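Local coordinates for 389aa long hypothetical nucleolar protein (Pyrococcus horikoshii, PDB 5ZVE), which uses S-adenosyl-L-methionine to methylate the C5 position of cytosine 72 in several tRNAs, at residues L71-E76 / K164-S169; P89-N94 / D123-R128; L193-D198 / Q217-K222. All blocks are in the same frame, centred on the assembly; numbering follows the deposited sequence.

Contact 1. Residues L71-E76 / K164-S169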
ATOM      1  N   LEU A  71     -12.108  -8.959   0.681  1.00 17.90           N
ATOM      2  CA  LEU A  71     -13.170  -8.432  -0.173  1.00 19.20           C
ATOM      3  C   LEU A  71     -12.571  -7.389  -1.085  1.00 21.08           C
ATOM      4  O   LEU A  71     -11.677  -6.654  -0.673  1.00 20.06           O
ATOM      5  CB  LEU A  71     -14.306  -7.811   0.641  1.00 19.20           C
ATOM      6  CG  LEU A  71     -15.279  -8.730   1.380  1.00 21.10           C
ATOM      7  CD1 LEU A  71     -16.206  -7.913   2.250  1.00 19.44           C
ATOM      8  CD2 LEU A  71     -16.066  -9.561   0.399  1.00 19.19           C
ATOM      9  N   TYR A  72     -13.055  -7.303  -2.319  1.00 21.05           N
ATOM     10  CA  TYR A  72     -12.542  -6.276  -3.210  1.00 20.48           C
ATOM     11  C   TYR A  72     -13.641  -5.608  -4.024  1.00 23.90           C
ATOM     12  O   TYR A  72     -14.718  -6.170  -4.234  1.00 23.51           O
ATOM     13  CB  TYR A  72     -11.457  -6.857  -4.135  1.00 22.08           C
ATOM     14  CG  TYR A  72     -11.954  -7.839  -5.169  1.00 22.68           C
ATOM     15  CD1 TYR A  72     -12.397  -7.399  -6.411  1.00 22.91           C
ATOM     16  CD2 TYR A  72     -11.970  -9.208  -4.911  1.00 23.24           C
ATOM     17  CE1 TYR A  72     -12.852  -8.289  -7.363  1.00 31.76           C
ATOM     18  CE2 TYR A  72     -12.427 -10.108  -5.860  1.00 25.32           C
ATOM     19  CZ  TYR A  72     -12.868  -9.640  -7.084  1.00 27.00           C
ATOM     20  OH  TYR A  72     -13.326 -10.517  -8.039  1.00 33.19           O
ATOM     21  N   PHE A  73     -13.356  -4.389  -4.461  1.00 23.78           N
ATOM     22  CA  PHE A  73     -14.275  -3.636  -5.293  1.00 19.87           C
ATOM     23  C   PHE A  73     -13.655  -3.441  -6.661  1.00 19.77           C
ATOM     24  O   PHE A  73     -12.452  -3.202  -6.778  1.00 19.97           O
ATOM     25  CB  PHE A  73     -14.608  -2.283  -4.660  1.00 23.22           C
ATOM     26  CG  PHE A  73     -15.138  -2.382  -3.258  1.00 27.01           C
ATOM     27  CD1 PHE A  73     -14.277  -2.471  -2.177  1.00 20.37           C
ATOM     28  CD2 PHE A  73     -16.506  -2.392  -3.022  1.00 26.49           C
ATOM     29  CE1 PHE A  73     -14.768  -2.565  -0.888  1.00 22.80           C
ATOM     30  CE2 PHE A  73     -17.003  -2.484  -1.738  1.00 23.92           C
ATOM     31  CZ  PHE A  73     -16.133  -2.574  -0.668  1.00 25.48           C
ATOM     32  N   VAL A  74     -14.466  -3.576  -7.699  1.00 16.65           N
ATOM     33  CA  VAL A  74     -13.956  -3.421  -9.048  1.00 20.39           C
ATOM     34  C   VAL A  74     -13.847  -1.932  -9.366  1.00 21.22           C
ATOM     35  O   VAL A  74     -14.770  -1.154  -9.107  1.00 28.34           O
ATOM     36  CB  VAL A  74     -14.849  -4.130 -10.083  1.00 26.47           C
ATOM     37  CG1 VAL A  74     -14.317  -3.899 -11.486  1.00 25.15           C
ATOM     38  CG2 VAL A  74     -14.913  -5.626  -9.787  1.00 23.39           C
ATOM     39  N   ARG A  75     -12.719  -1.552  -9.945  1.00 24.41           N
ATOM     40  CA  ARG A  75     -12.441  -0.164 -10.280  1.00 23.18           C
ATOM     41  C   ARG A  75     -13.223   0.276 -11.517  1.00 25.07           C
ATOM     42  O   ARG A  75     -13.484  -0.525 -12.410  1.00 25.38           O
ATOM     43  CB  ARG A  75     -10.936   0.011 -10.491  1.00 23.55           C
ATOM     44  CG  ARG A  75     -10.509   1.364 -11.006  1.00 26.90           C
ATOM     45  CD  ARG A  75      -9.985   1.226 -12.420  1.00 24.52           C
ATOM     46  NE  ARG A  75      -8.537   1.127 -12.463  1.00 21.31           N
ATOM     47  CZ  ARG A  75      -7.843   0.720 -13.522  1.00 24.63           C
ATOM     48  NH1 ARG A  75      -8.468   0.348 -14.629  1.00 16.82           N
ATOM     49  NH2 ARG A  75      -6.518   0.686 -13.468  1.00 20.79           N
ATOM     50  N   GLU A  76     -13.602   1.549 -11.557  1.00 27.21           N
ATOM     51  CA  GLU A  76     -14.280   2.115 -12.717  1.00 24.29           C
ATOM     52  C   GLU A  76     -13.343   3.062 -13.464  1.00 25.07           C
ATOM     53  O   GLU A  76     -12.622   3.847 -12.850  1.00 28.09           O
ATOM     54  CB  GLU A  76     -15.549   2.854 -12.285  1.00 29.73           C
ATOM     55  CG  GLU A  76     -16.590   1.944 -11.638  1.00 31.06           C
ATOM     56  CD  GLU A  76     -17.778   2.708 -11.078  1.00 36.88           C
ATOM     57  OE1 GLU A  76     -17.794   3.952 -11.173  1.00 40.50           O
ATOM     58  OE2 GLU A  76     -18.694   2.059 -10.528  1.00 44.71           O
ATOM     59  N   LYS A 164     -12.529   5.640 -10.784  1.00 18.49           N
ATOM     60  CA  LYS A 164     -13.366   5.658  -9.596  1.00 22.13           C
ATOM     61  C   LYS A 164     -13.169   4.417  -8.730  1.00 24.46           C
ATOM     62  O   LYS A 164     -13.413   3.295  -9.167  1.00 19.21           O
ATOM     63  CB  LYS A 164     -14.837   5.785  -9.988  1.00 27.29           C
ATOM     64  CG  LYS A 164     -15.797   5.804  -8.814  1.00 30.54           C
ATOM     65  CD  LYS A 164     -15.417   6.852  -7.796  1.00 31.99           C
ATOM     66  CE  LYS A 164     -16.457   6.940  -6.690  1.00 41.35           C
ATOM     67  NZ  LYS A 164     -15.976   7.785  -5.558  1.00 57.85           N
ATOM     68  N   LEU A 165     -12.714   4.646  -7.502  1.00 21.98           N
ATOM     69  CA  LEU A 165     -12.684   3.633  -6.459  1.00 25.41           C
ATOM     70  C   LEU A 165     -13.637   4.091  -5.366  1.00 29.46           C
ATOM     71  O   LEU A 165     -13.789   5.287  -5.146  1.00 24.24           O
ATOM     72  CB  LEU A 165     -11.273   3.442  -5.897  1.00 24.97           C
ATOM     73  CG  LEU A 165     -10.198   2.822  -6.792  1.00 26.46           C
ATOM     74  CD1 LEU A 165      -8.878   2.726  -6.049  1.00 26.34           C
ATOM     75  CD2 LEU A 165     -10.636   1.452  -7.258  1.00 26.13           C
ATOM     76  N   PRO A 166     -14.300   3.144  -4.691  1.00 28.77           N
ATOM     77  CA  PRO A 166     -15.226   3.525  -3.618  1.00 30.07           C
ATOM     78  C   PRO A 166     -14.517   4.249  -2.478  1.00 30.10           C
ATOM     79  O   PRO A 166     -13.377   3.914  -2.162  1.00 29.66           O
ATOM     80  CB  PRO A 166     -15.791   2.177  -3.147  1.00 29.05           C
ATOM     81  CG  PRO A 166     -14.751   1.182  -3.531  1.00 27.99           C
ATOM     82  CD  PRO A 166     -14.179   1.683  -4.826  1.00 25.27           C
ATOM     83  N   SER A 167     -15.177   5.238  -1.885  1.00 34.06           N
ATOM     84  CA  SER A 167     -14.678   5.865  -0.664  1.00 37.00           C
ATOM     85  C   SER A 167     -15.308   5.178   0.539  1.00 37.83           C
ATOM     86  O   SER A 167     -16.531   5.176   0.689  1.00 43.11           O
ATOM     87  CB  SER A 167     -14.987   7.358  -0.646  1.00 34.00           C
ATOM     88  OG  SER A 167     -16.385   7.564  -0.640  1.00 47.15           O
ATOM     89  N   LEU A 168     -14.477   4.583   1.387  1.00 38.79           N
ATOM     90  CA  LEU A 168     -14.976   3.772   2.489  1.00 33.77           C
ATOM     91  C   LEU A 168     -14.729   4.407   3.851  1.00 35.62           C
ATOM     92  O   LEU A 168     -15.282   3.963   4.857  1.00 33.74           O
ATOM     93  CB  LEU A 168     -14.332   2.389   2.449  1.00 32.85           C
ATOM     94  CG  LEU A 168     -14.330   1.715   1.078  1.00 33.35           C
ATOM     95  CD1 LEU A 168     -13.422   0.503   1.102  1.00 27.51           C
ATOM     96  CD2 LEU A 168     -15.736   1.321   0.671  1.00 28.50           C
ATOM     97  N   SER A 169     -13.901   5.446   3.875  1.00 33.57           N
ATOM     98  CA  SER A 169     -13.457   6.043   5.132  1.00 37.62           C
ATOM     99  C   SER A 169     -14.595   6.710   5.899  1.00 35.40           C
ATOM    100  O   SER A 169     -14.539   6.828   7.122  1.00 43.53           O
ATOM    101  CB  SER A 169     -12.341   7.057   4.874  1.00 31.76           C
ATOM    102  OG  SER A 169     -12.725   7.994   3.882  1.00 48.67           O
TER
HETATM  103  O   HOH W   1     -15.161   1.508  -8.122  1.00 30.09           O
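Phe73 meets Pro166 and Leu168 along almost the whole length of its side chain. Its CB starts the contact, 3.6 Å from Pro166 CG. The same proline carbon then lies nearest the ring atoms CG, CD1 and CD2, at 3.6 to 4.0 Å, off-centre and 30° from the ring normal, as a CH-pi contact. Farther out the partner changes. CE1 lies 3.9 Å from Leu168 CD1, and CZ approaches the other methyl, CD2, of a leucine that comes from the opposite direction. With CG anti to the carbonyl carbon (chi1 -55°), the ring is swung to the side where the loop 164-169 passes.

Just past the end of the strand the backbones pair. Glu76 N donates to Lys164 O at 3.0 Å, nearly straight (169°), while Lys164 N returns a bond of 2.7 Å to Glu76 O. This is a single antiparallel hydrogen-bonded bridge. Lys164 O also accepts from a water that donates to Val74 O, so two donors share it. Beside the bridge, Arg75 CB rests 3.6 Å from Leu165 CD2, whereas the arginine's NH2 turns to Glu31 and Pro32 O.

The contact joins the ferredoxin-like region to the loop between strand 154-161 and helix 172-175. Strand 70-74 pairs with strands 35-40 and 62-63; Leu54 of helix 47-56 also touches Phe73, and Leu168 reaches Ile38 of strand 35-40.

Contact 2. Residues P89-N94 / D123-R128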
ATOM      1  N   PRO A  89     -12.265  25.653 -18.357  1.00 24.80           N
ATOM      2  CA  PRO A  89     -11.281  26.354 -17.531  1.00 23.75           C
ATOM      3  C   PRO A  89     -10.555  25.376 -16.601  1.00 23.29           C
ATOM      4  O   PRO A  89     -11.140  24.379 -16.183  1.00 20.35           O
ATOM      5  CB  PRO A  89     -12.128  27.353 -16.739  1.00 21.48           C
ATOM      6  CG  PRO A  89     -13.504  26.793 -16.755  1.00 25.57           C
ATOM      7  CD  PRO A  89     -13.644  26.081 -18.069  1.00 27.89           C
ATOM      8  N   VAL A  90      -9.302  25.668 -16.272  1.00 21.88           N
ATOM      9  CA  VAL A  90      -8.476  24.722 -15.534  1.00 21.16           C
ATOM     10  C   VAL A  90      -8.431  25.037 -14.039  1.00 20.76           C
ATOM     11  O   VAL A  90      -8.221  26.184 -13.642  1.00 23.00           O
ATOM     12  CB  VAL A  90      -7.031  24.698 -16.092  1.00 21.66           C
ATOM     13  CG1 VAL A  90      -6.085  23.938 -15.161  1.00 16.77           C
ATOM     14  CG2 VAL A  90      -7.011  24.108 -17.497  1.00 18.86           C
ATOM     15  N   VAL A  91      -8.652  24.009 -13.220  1.00 15.71           N
ATOM     16  CA  VAL A  91      -8.295  24.066 -11.808  1.00 18.24           C
ATOM     17  C   VAL A  91      -7.053  23.207 -11.591  1.00 20.25           C
ATOM     18  O   VAL A  91      -7.019  22.042 -11.985  1.00 21.89           O
ATOM     19  CB  VAL A  91      -9.426  23.571 -10.885  1.00 21.26           C
ATOM     20  CG1 VAL A  91      -8.972  23.613  -9.434  1.00 21.21           C
ATOM     21  CG2 VAL A  91     -10.679  24.407 -11.070  1.00 20.38           C
ATOM     22  N   VAL A  92      -6.027  23.789 -10.981  1.00 23.06           N
ATOM     23  CA  VAL A  92      -4.808  23.050 -10.689  1.00 18.25           C
ATOM     24  C   VAL A  92      -4.828  22.574  -9.242  1.00 22.07           C
ATOM     25  O   VAL A  92      -4.856  23.383  -8.315  1.00 21.38           O
ATOM     26  CB  VAL A  92      -3.550  23.897 -10.937  1.00 22.82           C
ATOM     27  CG1 VAL A  92      -2.301  23.038 -10.789  1.00 22.28           C
ATOM     28  CG2 VAL A  92      -3.599  24.533 -12.317  1.00 17.10           C
ATOM     29  N   ALA A  93      -4.824  21.256  -9.058  1.00 20.33           N
ATOM     30  CA  ALA A  93      -4.781  20.661  -7.729  1.00 23.31           C
ATOM     31  C   ALA A  93      -3.338  20.379  -7.362  1.00 23.41           C
ATOM     32  O   ALA A  93      -2.530  20.075  -8.235  1.00 23.15           O
ATOM     33  CB  ALA A  93      -5.608  19.379  -7.683  1.00 18.57           C
ATOM     34  N   ASN A  94      -2.999  20.494  -6.084  1.00 26.08           N
ATOM     35  CA  ASN A  94      -1.655  20.126  -5.667  1.00 26.43           C
ATOM     36  C   ASN A  94      -1.459  18.617  -5.792  1.00 26.71           C
ATOM     37  O   ASN A  94      -2.421  17.874  -5.996  1.00 26.90           O
ATOM     38  CB  ASN A  94      -1.350  20.619  -4.241  1.00 28.44           C
ATOM     39  CG  ASN A  94      -2.161  19.911  -3.159  1.00 27.82           C
ATOM     40  OD1 ASN A  94      -2.251  18.683  -3.113  1.00 29.95           O
ATOM     41  ND2 ASN A  94      -2.738  20.699  -2.260  1.00 30.13           N
ATOM     42  N   ASP A 123     -19.856  26.269 -12.755  1.00 27.26           N
ATOM     43  CA  ASP A 123     -19.102  26.084 -13.993  1.00 24.79           C
ATOM     44  C   ASP A 123     -18.532  24.682 -14.093  1.00 24.03           C
ATOM     45  O   ASP A 123     -18.113  24.097 -13.097  1.00 24.76           O
ATOM     46  CB  ASP A 123     -17.959  27.092 -14.109  1.00 27.86           C
ATOM     47  CG  ASP A 123     -18.435  28.479 -14.476  1.00 34.18           C
ATOM     48  OD1 ASP A 123     -19.650  28.661 -14.719  1.00 35.53           O
ATOM     49  OD2 ASP A 123     -17.577  29.387 -14.541  1.00 35.06           O
ATOM     50  N   GLU A 124     -18.518  24.150 -15.305  1.00 26.47           N
ATOM     51  CA  GLU A 124     -17.825  22.906 -15.571  1.00 24.39           C
ATOM     52  C   GLU A 124     -16.330  23.193 -15.725  1.00 24.31           C
ATOM     53  O   GLU A 124     -15.935  24.093 -16.469  1.00 22.49           O
ATOM     54  CB  GLU A 124     -18.384  22.235 -16.824  1.00 23.29           C
ATOM     55  CG  GLU A 124     -17.883  20.822 -17.034  1.00 33.21           C
ATOM     56  CD  GLU A 124     -18.362  20.214 -18.336  1.00 42.94           C
ATOM     57  OE1 GLU A 124     -19.375  20.700 -18.888  1.00 46.98           O
ATOM     58  OE2 GLU A 124     -17.718  19.253 -18.811  1.00 46.41           O
ATOM     59  N   VAL A 125     -15.504  22.434 -15.007  1.00 22.35           N
ATOM     60  CA  VAL A 125     -14.061  22.663 -14.995  1.00 20.64           C
ATOM     61  C   VAL A 125     -13.285  21.364 -15.150  1.00 22.51           C
ATOM     62  O   VAL A 125     -13.797  20.274 -14.878  1.00 19.64           O
ATOM     63  CB  VAL A 125     -13.587  23.361 -13.690  1.00 17.06           C
ATOM     64  CG1 VAL A 125     -14.391  24.625 -13.407  1.00 21.76           C
ATOM     65  CG2 VAL A 125     -13.644  22.401 -12.514  1.00 16.33           C
ATOM     66  N   GLN A 126     -12.038  21.488 -15.587  1.00 19.33           N
ATOM     67  CA  GLN A 126     -11.152  20.342 -15.654  1.00 21.94           C
ATOM     68  C   GLN A 126     -10.090  20.490 -14.577  1.00 22.49           C
ATOM     69  O   GLN A 126      -9.652  21.600 -14.276  1.00 19.04           O
ATOM     70  CB  GLN A 126     -10.517  20.212 -17.041  1.00 21.21           C
ATOM     71  CG  GLN A 126      -9.555  21.336 -17.406  1.00 22.58           C
ATOM     72  CD  GLN A 126      -8.872  21.094 -18.732  1.00 22.92           C
ATOM     73  OE1 GLN A 126      -8.102  20.146 -18.880  1.00 23.99           O
ATOM     74  NE2 GLN A 126      -9.155  21.947 -19.711  1.00 26.25           N
ATOM     75  N   ILE A 127      -9.716  19.371 -13.968  1.00 20.06           N
ATOM     76  CA  ILE A 127      -8.744  19.387 -12.890  1.00 19.41           C
ATOM     77  C   ILE A 127      -7.439  18.744 -13.337  1.00 23.28           C
ATOM     78  O   ILE A 127      -7.415  17.600 -13.797  1.00 20.20           O
ATOM     79  CB  ILE A 127      -9.262  18.662 -11.642  1.00 18.01           C
ATOM     80  CG1 ILE A 127     -10.580  19.287 -11.178  1.00 22.21           C
ATOM     81  CG2 ILE A 127      -8.221  18.701 -10.530  1.00 17.66           C
ATOM     82  CD1 ILE A 127     -11.282  18.492 -10.110  1.00 20.99           C
ATOM     83  N   ARG A 128      -6.355  19.496 -13.198  1.00 15.79           N
ATOM     84  CA  ARG A 128      -5.033  18.998 -13.541  1.00 21.26           C
ATOM     85  C   ARG A 128      -4.081  19.084 -12.361  1.00 20.48           C
ATOM     86  O   ARG A 128      -4.222  19.953 -11.501  1.00 18.59           O
ATOM     87  CB  ARG A 128      -4.471  19.768 -14.732  1.00 24.98           C
ATOM     88  CG  ARG A 128      -4.909  19.180 -16.056  1.00 28.59           C
ATOM     89  CD  ARG A 128      -4.651  20.133 -17.185  1.00 25.36           C
ATOM     90  NE  ARG A 128      -5.510  19.868 -18.335  1.00 31.38           N
ATOM     91  CZ  ARG A 128      -5.184  19.056 -19.333  1.00 27.86           C
ATOM     92  NH1 ARG A 128      -4.015  18.432 -19.322  1.00 25.97           N
ATOM     93  NH2 ARG A 128      -6.019  18.876 -20.347  1.00 28.65           N
TER
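Pro89 opens the pairing: its O accepts from Gln126 N at 3.1 Å, while its ring carbon CD packs 3.4 Å from Glu124 O. Val90 faces the side of the sheet that carries Gln126 and Arg128; its CG2 lies 3.8 Å from Gln126 CD. Gln126 CG sits between the backbone N and the carbonyl carbon (chi1 67°) and the chain runs straight beyond it, bringing the amide there. That amide's OE1 takes both NE and NH2 of Arg128, side-on near the guanidinium plane, NE from above the carbonyl plane; its NE2 bonds to Leu88 O.

Val91 uses both its N, to Gln126 O at 2.8 Å (174°), and its O, from Arg128 N at 2.9 Å. These partners flank its bridge partner Ile127, the pattern of a parallel pair. On the other face its CG2 meets Val125 CG2 at 3.9 Å. Val92 returns to the first face, and Ala93 ends the ladder, N donating to Arg128 O at 2.8 Å, CB against Ile127 CG2.

Strands 90-93 and 124-128 form the parallel pair of the PUA-domain sheet, flanked by strands 112-115 and 134-140. Ile127 also reaches strand 154-161.

Contact 3. Residues L193-D198 / Q217-K222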
ATOM      1  N   LEU A 193       3.032 -15.696   7.085  1.00 28.72           N
ATOM      2  CA  LEU A 193       3.768 -15.717   8.343  1.00 24.77           C
ATOM      3  C   LEU A 193       3.273 -16.831   9.263  1.00 28.74           C
ATOM      4  O   LEU A 193       4.034 -17.355  10.080  1.00 26.32           O
ATOM      5  CB  LEU A 193       3.655 -14.369   9.057  1.00 21.27           C
ATOM      6  CG  LEU A 193       4.484 -14.253  10.340  1.00 27.42           C
ATOM      7  CD1 LEU A 193       5.967 -14.437  10.045  1.00 27.25           C
ATOM      8  CD2 LEU A 193       4.247 -12.923  11.038  1.00 22.40           C
ATOM      9  N   GLU A 194       2.000 -17.192   9.105  1.00 29.62           N
ATOM     10  CA  GLU A 194       1.348 -18.212   9.927  1.00 28.91           C
ATOM     11  C   GLU A 194       1.574 -18.001  11.424  1.00 29.09           C
ATOM     12  O   GLU A 194       2.142 -18.865  12.091  1.00 27.96           O
ATOM     13  CB  GLU A 194       1.832 -19.611   9.536  1.00 31.38           C
ATOM     14  CG  GLU A 194       1.610 -19.987   8.081  1.00 27.37           C
ATOM     15  CD  GLU A 194       2.045 -21.416   7.785  1.00 36.44           C
ATOM     16  OE1 GLU A 194       2.185 -22.207   8.742  1.00 46.98           O
ATOM     17  OE2 GLU A 194       2.245 -21.753   6.600  1.00 39.77           O
ATOM     18  N   PRO A 195       1.136 -16.852  11.959  1.00 31.30           N
ATOM     19  CA  PRO A 195       1.379 -16.607  13.383  1.00 31.30           C
ATOM     20  C   PRO A 195       0.594 -17.563  14.272  1.00 32.29           C
ATOM     21  O   PRO A 195      -0.554 -17.876  13.972  1.00 32.62           O
ATOM     22  CB  PRO A 195       0.898 -15.168  13.574  1.00 30.77           C
ATOM     23  CG  PRO A 195      -0.169 -15.000  12.537  1.00 25.84           C
ATOM     24  CD  PRO A 195       0.299 -15.800  11.351  1.00 26.79           C
ATOM     25  N   LYS A 196       1.212 -18.003  15.363  1.00 39.44           N
ATOM     26  CA  LYS A 196       0.551 -18.872  16.330  1.00 37.78           C
ATOM     27  C   LYS A 196       0.472 -18.151  17.668  1.00 39.95           C
ATOM     28  O   LYS A 196       1.354 -17.356  18.000  1.00 38.21           O
ATOM     29  CB  LYS A 196       1.297 -20.198  16.477  1.00 38.41           C
ATOM     30  CG  LYS A 196       1.474 -20.954  15.172  1.00 38.79           C
ATOM     31  CD  LYS A 196       0.146 -21.414  14.607  1.00 36.43           C
ATOM     32  CE  LYS A 196       0.273 -21.749  13.131  1.00 38.53           C
ATOM     33  NZ  LYS A 196       1.555 -22.438  12.818  1.00 44.34           N
ATOM     34  N   GLU A 197      -0.590 -18.418  18.422  1.00 40.22           N
ATOM     35  CA  GLU A 197      -0.809 -17.793  19.728  1.00 45.40           C
ATOM     36  C   GLU A 197       0.390 -17.967  20.673  1.00 44.80           C
ATOM     37  O   GLU A 197       0.622 -17.146  21.561  1.00 43.32           O
ATOM     38  CB  GLU A 197      -2.087 -18.362  20.359  1.00 44.99           C
ATOM     39  CG  GLU A 197      -2.266 -18.083  21.845  1.00 49.21           C
ATOM     40  CD  GLU A 197      -3.527 -18.713  22.410  1.00 51.86           C
ATOM     41  OE1 GLU A 197      -4.128 -19.567  21.723  1.00 52.85           O
ATOM     42  OE2 GLU A 197      -3.920 -18.350  23.539  1.00 57.40           O
ATOM     43  N   ASP A 198       1.169 -19.022  20.449  1.00 43.59           N
ATOM     44  CA  ASP A 198       2.338 -19.306  21.272  1.00 46.31           C
ATOM     45  C   ASP A 198       3.551 -18.475  20.865  1.00 50.03           C
ATOM     46  O   ASP A 198       4.410 -18.171  21.696  1.00 52.82           O
ATOM     47  CB  ASP A 198       2.694 -20.791  21.195  1.00 49.36           C
ATOM     48  CG  ASP A 198       1.686 -21.665  21.899  1.00 61.37           C
ATOM     49  OD1 ASP A 198       0.896 -21.126  22.704  1.00 61.62           O
ATOM     50  OD2 ASP A 198       1.679 -22.888  21.643  1.00 71.43           O
ATOM     51  N   GLN A 217      -5.888 -10.411  14.388  1.00 29.59           N
ATOM     52  CA  GLN A 217      -7.159 -11.097  14.151  1.00 28.67           C
ATOM     53  C   GLN A 217      -6.935 -12.571  13.803  1.00 28.86           C
ATOM     54  O   GLN A 217      -7.772 -13.416  14.112  1.00 28.40           O
ATOM     55  CB  GLN A 217      -7.976 -10.395  13.059  1.00 26.87           C
ATOM     56  CG  GLN A 217      -7.530 -10.634  11.630  1.00 23.66           C
ATOM     57  CD  GLN A 217      -8.361  -9.838  10.630  1.00 28.61           C
ATOM     58  OE1 GLN A 217      -8.502  -8.620  10.755  1.00 23.65           O
ATOM     59  NE2 GLN A 217      -8.930 -10.528   9.644  1.00 27.12           N
ATOM     60  N   LEU A 218      -5.809 -12.885  13.168  1.00 25.70           N
ATOM     61  CA  LEU A 218      -5.447 -14.282  12.931  1.00 29.80           C
ATOM     62  C   LEU A 218      -5.177 -15.001  14.250  1.00 30.60           C
ATOM     63  O   LEU A 218      -5.413 -16.206  14.373  1.00 32.12           O
ATOM     64  CB  LEU A 218      -4.222 -14.395  12.022  1.00 30.69           C
ATOM     65  CG  LEU A 218      -4.360 -13.911  10.578  1.00 31.13           C
ATOM     66  CD1 LEU A 218      -2.979 -13.784   9.944  1.00 26.41           C
ATOM     67  CD2 LEU A 218      -5.257 -14.854   9.770  1.00 25.06           C
ATOM     68  N   LEU A 219      -4.669 -14.257  15.229  1.00 33.10           N
ATOM     69  CA  LEU A 219      -4.434 -14.791  16.568  1.00 34.69           C
ATOM     70  C   LEU A 219      -5.714 -14.777  17.395  1.00 38.43           C
ATOM     71  O   LEU A 219      -5.760 -15.334  18.492  1.00 36.65           O
ATOM     72  CB  LEU A 219      -3.341 -13.993  17.284  1.00 35.28           C
ATOM     73  CG  LEU A 219      -1.914 -14.110  16.745  1.00 33.29           C
ATOM     74  CD1 LEU A 219      -0.933 -13.495  17.725  1.00 32.94           C
ATOM     75  CD2 LEU A 219      -1.560 -15.554  16.466  1.00 32.96           C
ATOM     76  N   GLU A 220      -6.739 -14.122  16.854  1.00 35.13           N
ATOM     77  CA  GLU A 220      -8.023 -13.945  17.524  1.00 34.53           C
ATOM     78  C   GLU A 220      -7.813 -13.226  18.848  1.00 35.73           C
ATOM     79  O   GLU A 220      -8.387 -13.590  19.872  1.00 38.11           O
ATOM     80  CB  GLU A 220      -8.728 -15.289  17.719  1.00 36.60           C
ATOM     81  CG  GLU A 220      -9.128 -15.944  16.404  1.00 36.47           C
ATOM     82  CD  GLU A 220      -9.709 -17.332  16.587  1.00 43.03           C
ATOM     83  OE1 GLU A 220      -9.390 -17.980  17.605  1.00 42.85           O
ATOM     84  OE2 GLU A 220     -10.480 -17.777  15.710  1.00 45.63           O
ATOM     85  N   ASN A 221      -6.980 -12.191  18.793  1.00 36.08           N
ATOM     86  CA  ASN A 221      -6.655 -11.346  19.939  1.00 40.71           C
ATOM     87  C   ASN A 221      -5.993 -12.094  21.098  1.00 37.16           C
ATOM     88  O   ASN A 221      -5.966 -11.596  22.221  1.00 37.14           O
ATOM     89  CB  ASN A 221      -7.910 -10.616  20.431  1.00 34.95           C
ATOM     90  CG  ASN A 221      -7.923  -9.158  20.027  1.00 33.26           C
ATOM     91  OD1 ASN A 221      -6.876  -8.582  19.734  1.00 35.78           O
ATOM     92  ND2 ASN A 221      -9.105  -8.550  20.009  1.00 33.77           N
ATOM     93  N   LYS A 222      -5.466 -13.284  20.826  1.00 33.22           N
ATOM     94  CA  LYS A 222      -4.693 -14.013  21.830  1.00 41.47           C
ATOM     95  C   LYS A 222      -3.196 -13.749  21.659  1.00 43.75           C
ATOM     96  O   LYS A 222      -2.764 -13.223  20.635  1.00 39.17           O
ATOM     97  CB  LYS A 222      -4.976 -15.513  21.744  1.00 43.41           C
ATOM     98  CG  LYS A 222      -6.450 -15.860  21.600  1.00 46.46           C
ATOM     99  CD  LYS A 222      -7.232 -15.559  22.870  1.00 46.09           C
ATOM    100  CE  LYS A 222      -6.888 -16.548  23.969  1.00 47.35           C
ATOM    101  NZ  LYS A 222      -7.002 -17.957  23.495  1.00 52.77           N
TER
HETATM  102  O   HOH W   2      -5.210 -18.117  19.090  1.00 40.80           O
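Leu218 and Leu219, at the end of helix 210-218, receive Pro195 and the peptide that follows it. Leu218 puts CD1 4.0 Å from Pro195 CG, and its CB lies nearly as close to that carbon. The proline ring and this leucine cross obliquely. Leu219 touches with one branch: CD2 is 3.5 Å from Lys196 C and also meets Pro195 CB and Pro195 O. Having CG anti to the carbonyl carbon (chi1 -68°) brings this methyl against Pro195 CB and the Pro195-Lys196 peptide.

The carbonyl of Leu219 serves two purposes. It accepts Lys222 N at 3.1 Å, closing a type I' turn, and a water that also donates to Glu197 OE1 links it to the other segment. Glu220, at positive phi, turns the chain out of the helix.

Lys222 curls back along its whole chain until NZ comes to Glu197. The salt bridge to OE2 measures 3.1 Å and arrives from above the carboxylate plane, 40° out of it. Lys222 CB lies 3.6 Å from Glu197 CD, so the folded lysine also packs its aliphatic part against the acid.

The helix ends in a Schellman motif, with Glu220 as C-prime: Asn221 N bonds to Ala216 O, and a weaker bond joins Glu220 N to Gln217 O. This helix end belongs to the Rossmann-like methyltransferase domain, at the C-terminal end of the helix that follows the S-adenosyl-L-methionine-binding loop.

The three contacts sit in different parts of the fold. Contact 1 is partly buried and joins strand 70-74 of the ferredoxin-like region to the loop following strand 154-161, a strand of the sheet that holds contact 2. Contact 2 is a partly buried strand pair within the PUA domain; contact 3 lies at the surface of the methyltransferase domain. Regular backbone bonding dominates contact 2, contact 1 has one short bridge beside aromatic and proline packing, and contact 3 relies on a salt bridge, a water and leucine-proline contacts. None touches another: nearest atoms are about 10 Å apart between contacts 1 and 3, 13 Å between 1 and 2, and 31 Å between 2 and 3.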